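Local structure of putative amidohydrolase/peptidase (Burkholderia cenocepacia, 4WJB) at residues Q226-V231 against Q334-A339; C43-T48 against S99-G104. The protein is a putative zinc-dependent amidohydrolase of the peptidase M20 family, probably cleaving carbon-nitrogen bonds other than peptide bonds. One frame throughout, in Å; residues are numbered along the deposited sequence.

Interactions 1 and 2 share no element and do not touch; their nearest atoms are about 14 Å apart and their centres 29 Å. Interaction 1 is a surface contact joining antiparallel strands 217-234 and 329-342, built from backbone hydrogen bonds interrupted by a beta bulge, an aromatic pair on one face and water-bridged polar groups on the other; the second subunit reaches part of it. Interaction 2 joins the loops before helix 49-64 and after strand 91-96, is partly buried, and has less than half the shared surface, 258 against 594 Å². With no strand register to rely on, it depends on a serine hydroxyl, one backbone bond and a bridging water, close to the zinc site.

Interaction 1 (Q226-V231 against Q334-A339); sequences QRWYEV and QIFTYA
Trp228 and Phe336 are joined by a nearly straight hydrogen bond, Trp228 N to Phe336 O at 2.9 Å (174°), and Gln226 and Tyr338 exchange two more, each N to the other's O, both 2.8 Å. Beyond Trp228 the antiparallel register slips by one residue: Ile335 N donates a hydrogen bond to Trp228 O from above its carbonyl plane, so Ile335 and Phe336 both face Trp228 in a classic beta bulge. Trp228 NE1 donates to a lone pair of Gln226 OE1 at 2.9 Å, a bent bond that holds the amide beside the indole. Phe336, with CG anti to its backbone N (chi1 -179°), turns its edge onto the indole face, CD2 3.7 Å above the plane, a T-shaped pair with planes at 68°. On the other face Gln334 runs beside the Tyr229 ring, and a water accepts from Gln334 NE2 and, weakly, from Arg227 NH1. Glu230 salt-bridges Arg287 of the second subunit, consistent with 226-231 falling in the M20 dimerisation range. Strand 226-231 lies between strands 289-302 and 329-342, with helix 305-326 against the Arg227 and Tyr229 face, Asp309 salt-bridging Arg227 and Asp312 bonding Tyr229 OH.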
ATOM      1  N   GLN A 226       9.918   2.725 -22.314  1.00 24.09           N
ATOM      2  CA  GLN A 226       9.534   2.658 -20.907  1.00 23.11           C
ATOM      3  C   GLN A 226      10.408   3.547 -20.034  1.00 23.27           C
ATOM      4  O   GLN A 226      11.619   3.630 -20.241  1.00 24.42           O
ATOM      5  CB  GLN A 226       9.620   1.221 -20.382  1.00 26.05           C
ATOM      6  CG  GLN A 226       8.794   0.201 -21.132  1.00 28.57           C
ATOM      7  CD  GLN A 226       8.949  -1.195 -20.566  1.00 31.75           C
ATOM      8  OE1 GLN A 226       8.969  -1.384 -19.349  1.00 31.98           O
ATOM      9  NE2 GLN A 226       9.061  -2.184 -21.447  1.00 33.89           N
ATOM     10  N   ARG A 227       9.785   4.202 -19.059  1.00 22.68           N
ATOM     11  CA  ARG A 227      10.507   4.887 -17.989  1.00 24.86           C
ATOM     12  C   ARG A 227       9.908   4.480 -16.641  1.00 25.14           C
ATOM     13  O   ARG A 227       8.709   4.656 -16.416  1.00 23.58           O
ATOM     14  CB  ARG A 227      10.438   6.410 -18.153  1.00 26.40           C
ATOM     15  CG  ARG A 227      10.718   6.921 -19.556  1.00 27.42           C
ATOM     16  CD  ARG A 227      12.133   7.455 -19.711  1.00 28.94           C
ATOM     17  NE  ARG A 227      12.403   7.829 -21.098  1.00 29.84           N
ATOM     18  CZ  ARG A 227      12.445   9.077 -21.556  1.00 30.36           C
ATOM     19  NH1 ARG A 227      12.253  10.103 -20.738  1.00 32.94           N
ATOM     20  NH2 ARG A 227      12.696   9.299 -22.839  1.00 27.97           N
ATOM     21  N   TRP A 228      10.733   3.934 -15.752  1.00 25.64           N
ATOM     22  CA  TRP A 228      10.263   3.509 -14.433  1.00 26.83           C
ATOM     23  C   TRP A 228      10.818   4.421 -13.345  1.00 27.72           C
ATOM     24  O   TRP A 228      11.965   4.867 -13.429  1.00 28.49           O
ATOM     25  CB  TRP A 228      10.671   2.061 -14.134  1.00 30.41           C
ATOM     26  CG  TRP A 228      10.079   1.022 -15.039  1.00 30.91           C
ATOM     27  CD1 TRP A 228       9.482   1.222 -16.250  1.00 30.06           C
ATOM     28  CD2 TRP A 228      10.032  -0.391 -14.797  1.00 33.69           C
ATOM     29  NE1 TRP A 228       9.070   0.023 -16.778  1.00 30.65           N
ATOM     30  CE2 TRP A 228       9.394  -0.983 -15.908  1.00 31.83           C
ATOM     31  CE3 TRP A 228      10.464  -1.211 -13.748  1.00 36.11           C
ATOM     32  CZ2 TRP A 228       9.176  -2.357 -15.999  1.00 33.16           C
ATOM     33  CZ3 TRP A 228      10.247  -2.577 -13.841  1.00 37.90           C
ATOM     34  CH2 TRP A 228       9.609  -3.136 -14.962  1.00 35.58           C
ATOM     35  N   TYR A 229      10.008   4.672 -12.319  1.00 25.08           N
ATOM     36  CA  TYR A 229      10.396   5.550 -11.222  1.00 27.75           C
ATOM     37  C   TYR A 229      10.060   4.949  -9.862  1.00 27.15           C
ATOM     38  O   TYR A 229       9.149   4.130  -9.734  1.00 26.18           O
ATOM     39  CB  TYR A 229       9.704   6.913 -11.333  1.00 26.72           C
ATOM     40  CG  TYR A 229       9.900   7.629 -12.648  1.00 27.84           C
ATOM     41  CD1 TYR A 229       9.096   7.335 -13.740  1.00 27.90           C
ATOM     42  CD2 TYR A 229      10.872   8.611 -12.791  1.00 29.25           C
ATOM     43  CE1 TYR A 229       9.264   7.983 -14.944  1.00 30.70           C
ATOM     44  CE2 TYR A 229      11.048   9.271 -13.996  1.00 31.21           C
ATOM     45  CZ  TYR A 229      10.236   8.950 -15.067  1.00 31.69           C
ATOM     46  OH  TYR A 229      10.388   9.589 -16.273  1.00 33.85           O
ATOM     47  N   GLU A 230      10.811   5.368  -8.851  1.00 28.33           N
ATOM     48  CA  GLU A 230      10.449   5.120  -7.464  1.00 28.44           C
ATOM     49  C   GLU A 230      10.301   6.463  -6.769  1.00 30.42           C
ATOM     50  O   GLU A 230      11.151   7.343  -6.923  1.00 31.80           O
ATOM     51  CB  GLU A 230      11.496   4.250  -6.767  1.00 30.04           C
ATOM     52  CG  GLU A 230      11.499   2.811  -7.250  1.00 32.46           C
ATOM     53  CD  GLU A 230      12.516   1.958  -6.529  1.00 36.22           C
ATOM     54  OE1 GLU A 230      13.406   2.529  -5.870  1.00 38.45           O
ATOM     55  OE2 GLU A 230      12.423   0.716  -6.622  1.00 38.28           O
ATOM     56  N   VAL A 231       9.210   6.624  -6.029  1.00 28.41           N
ATOM     57  CA  VAL A 231       8.917   7.879  -5.358  1.00 30.64           C
ATOM     58  C   VAL A 231       8.688   7.658  -3.869  1.00 30.70           C
ATOM     59  O   VAL A 231       7.880   6.817  -3.477  1.00 29.11           O
ATOM     60  CB  VAL A 231       7.677   8.574  -5.948  1.00 30.90           C
ATOM     61  CG1 VAL A 231       7.365   9.845  -5.165  1.00 31.89           C
ATOM     62  CG2 VAL A 231       7.887   8.886  -7.423  1.00 31.56           C
ATOM     63  N   GLN A 334      14.509   7.715 -11.232  1.00 34.25           N
ATOM     64  CA  GLN A 334      14.253   6.923 -12.422  1.00 34.15           C
ATOM     65  C   GLN A 334      15.180   5.715 -12.388  1.00 34.76           C
ATOM     66  O   GLN A 334      16.396   5.857 -12.507  1.00 35.70           O
ATOM     67  CB  GLN A 334      14.468   7.756 -13.686  1.00 37.00           C
ATOM     68  CG  GLN A 334      14.091   7.048 -14.974  1.00 36.49           C
ATOM     69  CD  GLN A 334      14.248   7.941 -16.187  1.00 39.66           C
ATOM     70  OE1 GLN A 334      14.656   7.489 -17.256  1.00 42.42           O
ATOM     71  NE2 GLN A 334      13.918   9.218 -16.030  1.00 39.27           N
ATOM     72  N   ILE A 335      14.609   4.529 -12.209  1.00 34.21           N
ATOM     73  CA  ILE A 335      15.415   3.332 -11.988  1.00 35.36           C
ATOM     74  C   ILE A 335      15.525   2.446 -13.226  1.00 35.83           C
ATOM     75  O   ILE A 335      16.298   1.487 -13.241  1.00 38.67           O
ATOM     76  CB  ILE A 335      14.846   2.491 -10.835  1.00 32.68           C
ATOM     77  CG1 ILE A 335      13.458   1.964 -11.208  1.00 30.82           C
ATOM     78  CG2 ILE A 335      14.800   3.319  -9.545  1.00 29.92           C
ATOM     79  CD1 ILE A 335      12.939   0.886 -10.285  1.00 30.12           C
ATOM     80  N   PHE A 336      14.749   2.758 -14.256  1.00 34.10           N
ATOM     81  CA  PHE A 336      14.819   2.013 -15.509  1.00 32.04           C
ATOM     82  C   PHE A 336      14.428   2.892 -16.686  1.00 31.42           C
ATOM     83  O   PHE A 336      13.449   3.639 -16.622  1.00 29.33           O
ATOM     84  CB  PHE A 336      13.925   0.768 -15.462  1.00 29.49           C
ATOM     85  CG  PHE A 336      13.975  -0.065 -16.716  1.00 31.67           C
ATOM     86  CD1 PHE A 336      15.150  -0.690 -17.103  1.00 32.03           C
ATOM     87  CD2 PHE A 336      12.844  -0.235 -17.500  1.00 31.34           C
ATOM     88  CE1 PHE A 336      15.201  -1.460 -18.250  1.00 31.50           C
ATOM     89  CE2 PHE A 336      12.889  -1.007 -18.652  1.00 31.91           C
ATOM     90  CZ  PHE A 336      14.071  -1.618 -19.027  1.00 31.21           C
ATOM     91  N   THR A 337      15.215   2.791 -17.754  1.00 30.09           N
ATOM     92  CA  THR A 337      14.977   3.517 -18.991  1.00 31.69           C
ATOM     93  C   THR A 337      15.098   2.561 -20.172  1.00 29.82           C
ATOM     94  O   THR A 337      16.068   1.809 -20.267  1.00 32.09           O
ATOM     95  CB  THR A 337      15.977   4.674 -19.176  1.00 36.10           C
ATOM     96  OG1 THR A 337      15.965   5.511 -18.015  1.00 38.95           O
ATOM     97  CG2 THR A 337      15.615   5.497 -20.399  1.00 35.45           C
ATOM     98  N   TYR A 338      14.113   2.591 -21.064  1.00 26.33           N
ATOM     99  CA  TYR A 338      14.102   1.724 -22.239  1.00 24.58           C
ATOM    100  C   TYR A 338      13.602   2.492 -23.455  1.00 22.10           C
ATOM    101  O   TYR A 338      12.467   2.955 -23.474  1.00 23.68           O
ATOM    102  CB  TYR A 338      13.233   0.488 -21.988  1.00 24.17           C
ATOM    103  CG  TYR A 338      13.253  -0.548 -23.102  1.00 26.24           C
ATOM    104  CD1 TYR A 338      14.317  -1.436 -23.239  1.00 28.44           C
ATOM    105  CD2 TYR A 338      12.195  -0.651 -23.999  1.00 26.98           C
ATOM    106  CE1 TYR A 338      14.331  -2.389 -24.249  1.00 29.43           C
ATOM    107  CE2 TYR A 338      12.198  -1.601 -25.012  1.00 28.58           C
ATOM    108  CZ  TYR A 338      13.268  -2.465 -25.131  1.00 29.73           C
ATOM    109  OH  TYR A 338      13.269  -3.409 -26.135  1.00 30.25           O
ATOM    110  N   ALA A 339      14.452   2.632 -24.466  1.00 23.21           N
ATOM    111  CA  ALA A 339      14.085   3.377 -25.666  1.00 24.68           C
ATOM    112  C   ALA A 339      13.043   2.628 -26.493  1.00 26.46           C
ATOM    113  O   ALA A 339      13.069   1.396 -26.571  1.00 28.03           O
ATOM    114  CB  ALA A 339      15.326   3.671 -26.513  1.00 26.00           C
TER
HETATM  115  O   HOH W   1      12.874   5.699 -22.996  1.00 29.95           O
HETATM  116  O   HOH W   2      13.547  10.763 -18.066  1.00 40.60           O

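Interaction 2 (C43-T48 against S99-G104); sequences CRLALT and SQPTGG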
ATOM      1  N   CYS A  43       2.676 -26.154 -20.520  1.00 31.97           N
ATOM      2  CA  CYS A  43       3.800 -25.941 -19.618  1.00 30.24           C
ATOM      3  C   CYS A  43       5.056 -26.546 -20.235  1.00 24.92           C
ATOM      4  O   CYS A  43       5.406 -27.698 -19.971  1.00 24.29           O
ATOM      5  CB  CYS A  43       3.525 -26.549 -18.243  1.00 31.76           C
ATOM      6  SG  CYS A  43       4.838 -26.259 -17.023  1.00 36.79           S
ATOM      7  N   ARG A  44       5.722 -25.752 -21.063  1.00 22.18           N
ATOM      8  CA  ARG A  44       6.861 -26.216 -21.840  1.00 24.10           C
ATOM      9  C   ARG A  44       8.032 -25.254 -21.657  1.00 23.07           C
ATOM     10  O   ARG A  44       8.313 -24.424 -22.521  1.00 20.53           O
ATOM     11  CB  ARG A  44       6.467 -26.343 -23.318  1.00 25.35           C
ATOM     12  CG  ARG A  44       7.420 -27.153 -24.181  1.00 27.02           C
ATOM     13  CD  ARG A  44       6.760 -27.550 -25.506  1.00 25.83           C
ATOM     14  NE  ARG A  44       6.403 -26.390 -26.321  1.00 25.29           N
ATOM     15  CZ  ARG A  44       5.227 -26.217 -26.920  1.00 25.54           C
ATOM     16  NH1 ARG A  44       4.270 -27.132 -26.809  1.00 24.80           N
ATOM     17  NH2 ARG A  44       5.009 -25.128 -27.645  1.00 23.78           N
ATOM     18  N   LEU A  45       8.706 -25.363 -20.515  1.00 24.23           N
ATOM     19  CA  LEU A  45       9.793 -24.449 -20.182  1.00 24.96           C
ATOM     20  C   LEU A  45      10.995 -24.670 -21.097  1.00 23.54           C
ATOM     21  O   LEU A  45      11.220 -25.778 -21.598  1.00 22.55           O
ATOM     22  CB  LEU A  45      10.202 -24.604 -18.713  1.00 29.29           C
ATOM     23  CG  LEU A  45       9.458 -23.733 -17.696  1.00 34.33           C
ATOM     24  CD1 LEU A  45       7.944 -23.898 -17.806  1.00 35.77           C
ATOM     25  CD2 LEU A  45       9.931 -24.040 -16.278  1.00 37.17           C
ATOM     26  N   ALA A  46      11.750 -23.597 -21.324  1.00 20.65           N
ATOM     27  CA  ALA A  46      12.890 -23.625 -22.235  1.00 21.28           C
ATOM     28  C   ALA A  46      13.913 -24.702 -21.870  1.00 20.79           C
ATOM     29  O   ALA A  46      14.284 -24.852 -20.709  1.00 21.65           O
ATOM     30  CB  ALA A  46      13.560 -22.257 -22.266  1.00 20.92           C
ATOM     31  N   LEU A  47      14.343 -25.451 -22.883  1.00 20.07           N
ATOM     32  CA  LEU A  47      15.420 -26.437 -22.769  1.00 18.23           C
ATOM     33  C   LEU A  47      15.090 -27.621 -21.860  1.00 19.62           C
ATOM     34  O   LEU A  47      15.980 -28.392 -21.490  1.00 19.36           O
ATOM     35  CB  LEU A  47      16.711 -25.759 -22.303  1.00 19.18           C
ATOM     36  CG  LEU A  47      17.136 -24.619 -23.229  1.00 18.47           C
ATOM     37  CD1 LEU A  47      18.497 -24.057 -22.833  1.00 17.54           C
ATOM     38  CD2 LEU A  47      17.117 -25.069 -24.698  1.00 17.49           C
ATOM     39  N   THR A  48      13.814 -27.774 -21.513  1.00 19.41           N
ATOM     40  CA  THR A  48      13.338 -29.015 -20.909  1.00 22.34           C
ATOM     41  C   THR A  48      13.223 -30.092 -21.991  1.00 21.94           C
ATOM     42  O   THR A  48      13.377 -29.800 -23.175  1.00 21.04           O
ATOM     43  CB  THR A  48      11.969 -28.830 -20.229  1.00 24.18           C
ATOM     44  OG1 THR A  48      11.018 -28.358 -21.197  1.00 23.38           O
ATOM     45  CG2 THR A  48      12.075 -27.824 -19.073  1.00 23.36           C
ATOM     46  N   SER A  99       7.401 -21.794 -23.263  1.00 24.44           N
ATOM     47  CA  SER A  99       6.263 -21.133 -22.634  1.00 25.12           C
ATOM     48  C   SER A  99       6.535 -20.720 -21.199  1.00 25.58           C
ATOM     49  O   SER A  99       7.567 -21.069 -20.616  1.00 23.49           O
ATOM     50  CB  SER A  99       5.034 -22.045 -22.659  1.00 25.96           C
ATOM     51  OG  SER A  99       5.108 -23.021 -21.632  1.00 29.87           O
ATOM     52  N   GLN A 100       5.587 -19.964 -20.651  1.00 26.13           N
ATOM     53  CA  GLN A 100       5.488 -19.704 -19.219  1.00 28.37           C
ATOM     54  C   GLN A 100       4.986 -20.965 -18.523  1.00 29.58           C
ATOM     55  O   GLN A 100       4.405 -21.834 -19.177  1.00 28.50           O
ATOM     56  CB  GLN A 100       4.535 -18.532 -18.958  1.00 30.90           C
ATOM     57  CG  GLN A 100       5.090 -17.174 -19.349  1.00 32.33           C
ATOM     58  CD  GLN A 100       6.125 -16.668 -18.368  1.00 33.20           C
ATOM     59  OE1 GLN A 100       6.084 -16.993 -17.180  1.00 33.81           O
ATOM     60  NE2 GLN A 100       7.065 -15.867 -18.859  1.00 33.46           N
ATOM     61  N   PRO A 101       5.205 -21.072 -17.199  1.00 30.58           N
ATOM     62  CA  PRO A 101       4.698 -22.215 -16.430  1.00 33.58           C
ATOM     63  C   PRO A 101       3.201 -22.441 -16.624  1.00 34.43           C
ATOM     64  O   PRO A 101       2.767 -23.592 -16.680  1.00 35.63           O
ATOM     65  CB  PRO A 101       5.005 -21.825 -14.983  1.00 33.43           C
ATOM     66  CG  PRO A 101       6.204 -20.951 -15.088  1.00 33.83           C
ATOM     67  CD  PRO A 101       6.011 -20.166 -16.359  1.00 31.88           C
ATOM     68  N   THR A 102       2.429 -21.361 -16.728  1.00 33.08           N
ATOM     69  CA  THR A 102       1.001 -21.471 -17.025  1.00 35.83           C
ATOM     70  C   THR A 102       0.696 -20.874 -18.399  1.00 35.24           C
ATOM     71  O   THR A 102      -0.186 -20.023 -18.531  1.00 36.68           O
ATOM     72  CB  THR A 102       0.131 -20.770 -15.955  1.00 38.47           C
ATOM     73  OG1 THR A 102       0.420 -19.366 -15.933  1.00 38.25           O
ATOM     74  CG2 THR A 102       0.399 -21.356 -14.584  1.00 40.44           C
ATOM     75  N   GLY A 103       1.419 -21.335 -19.415  1.00 31.39           N
ATOM     76  CA  GLY A 103       1.322 -20.773 -20.750  1.00 28.48           C
ATOM     77  C   GLY A 103       0.085 -21.171 -21.534  1.00 27.54           C
ATOM     78  O   GLY A 103      -0.627 -22.110 -21.174  1.00 27.18           O
ATOM     79  N   GLY A 104      -0.168 -20.442 -22.616  1.00 28.01           N
ATOM     80  CA  GLY A 104      -1.269 -20.753 -23.508  1.00 31.82           C
ATOM     81  C   GLY A 104      -0.806 -21.582 -24.692  1.00 31.29           C
ATOM     82  O   GLY A 104       0.385 -21.874 -24.833  1.00 31.50           O
TER
HETATM   83  O   HOH W   3      10.200 -20.973 -21.037  1.00 19.75           O
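Ser99 turns its hydroxyl toward the backbone of Arg44, joining two loops of the M20 catalytic region: 43-48, which runs into helix 49-64 through a type II beta turn at Leu45 to Thr48, and 99-104, which follows strand 91-96. With chi1 at 79°, Ser99 OG sits between its own backbone N and carbonyl carbon, where it accepts a nearly straight bond from Arg44 N at 2.9 Å (168°); the hydroxyl is also hydrogen-bonded to Val42 O. Ser99 N returns a bond to Arg44 O, also 2.9 Å, coming from above the carbonyl plane, so the serine is held by both backbone and side chain. The Arg44 side chain heads elsewhere: its guanidinium bonds the carbonyls of Ile34 and Ala97. Leu45 and Cys43 instead meet Pro101. Leu45 CD1 packs 3.9 Å from Pro101 CA, while chi1 -177° swings the sulfur of Cys43 opposite its amide nitrogen, placing SG 3.4 Å from Pro101 O. Next along the chain from Ser99, Gln100 points away from 43-48 and touches Glu142 and His395, both predicted zinc ligands. A water bridges the two loops, accepting from Ala46 N at 3.1 Å and donating to Ser99 O at 2.7 Å.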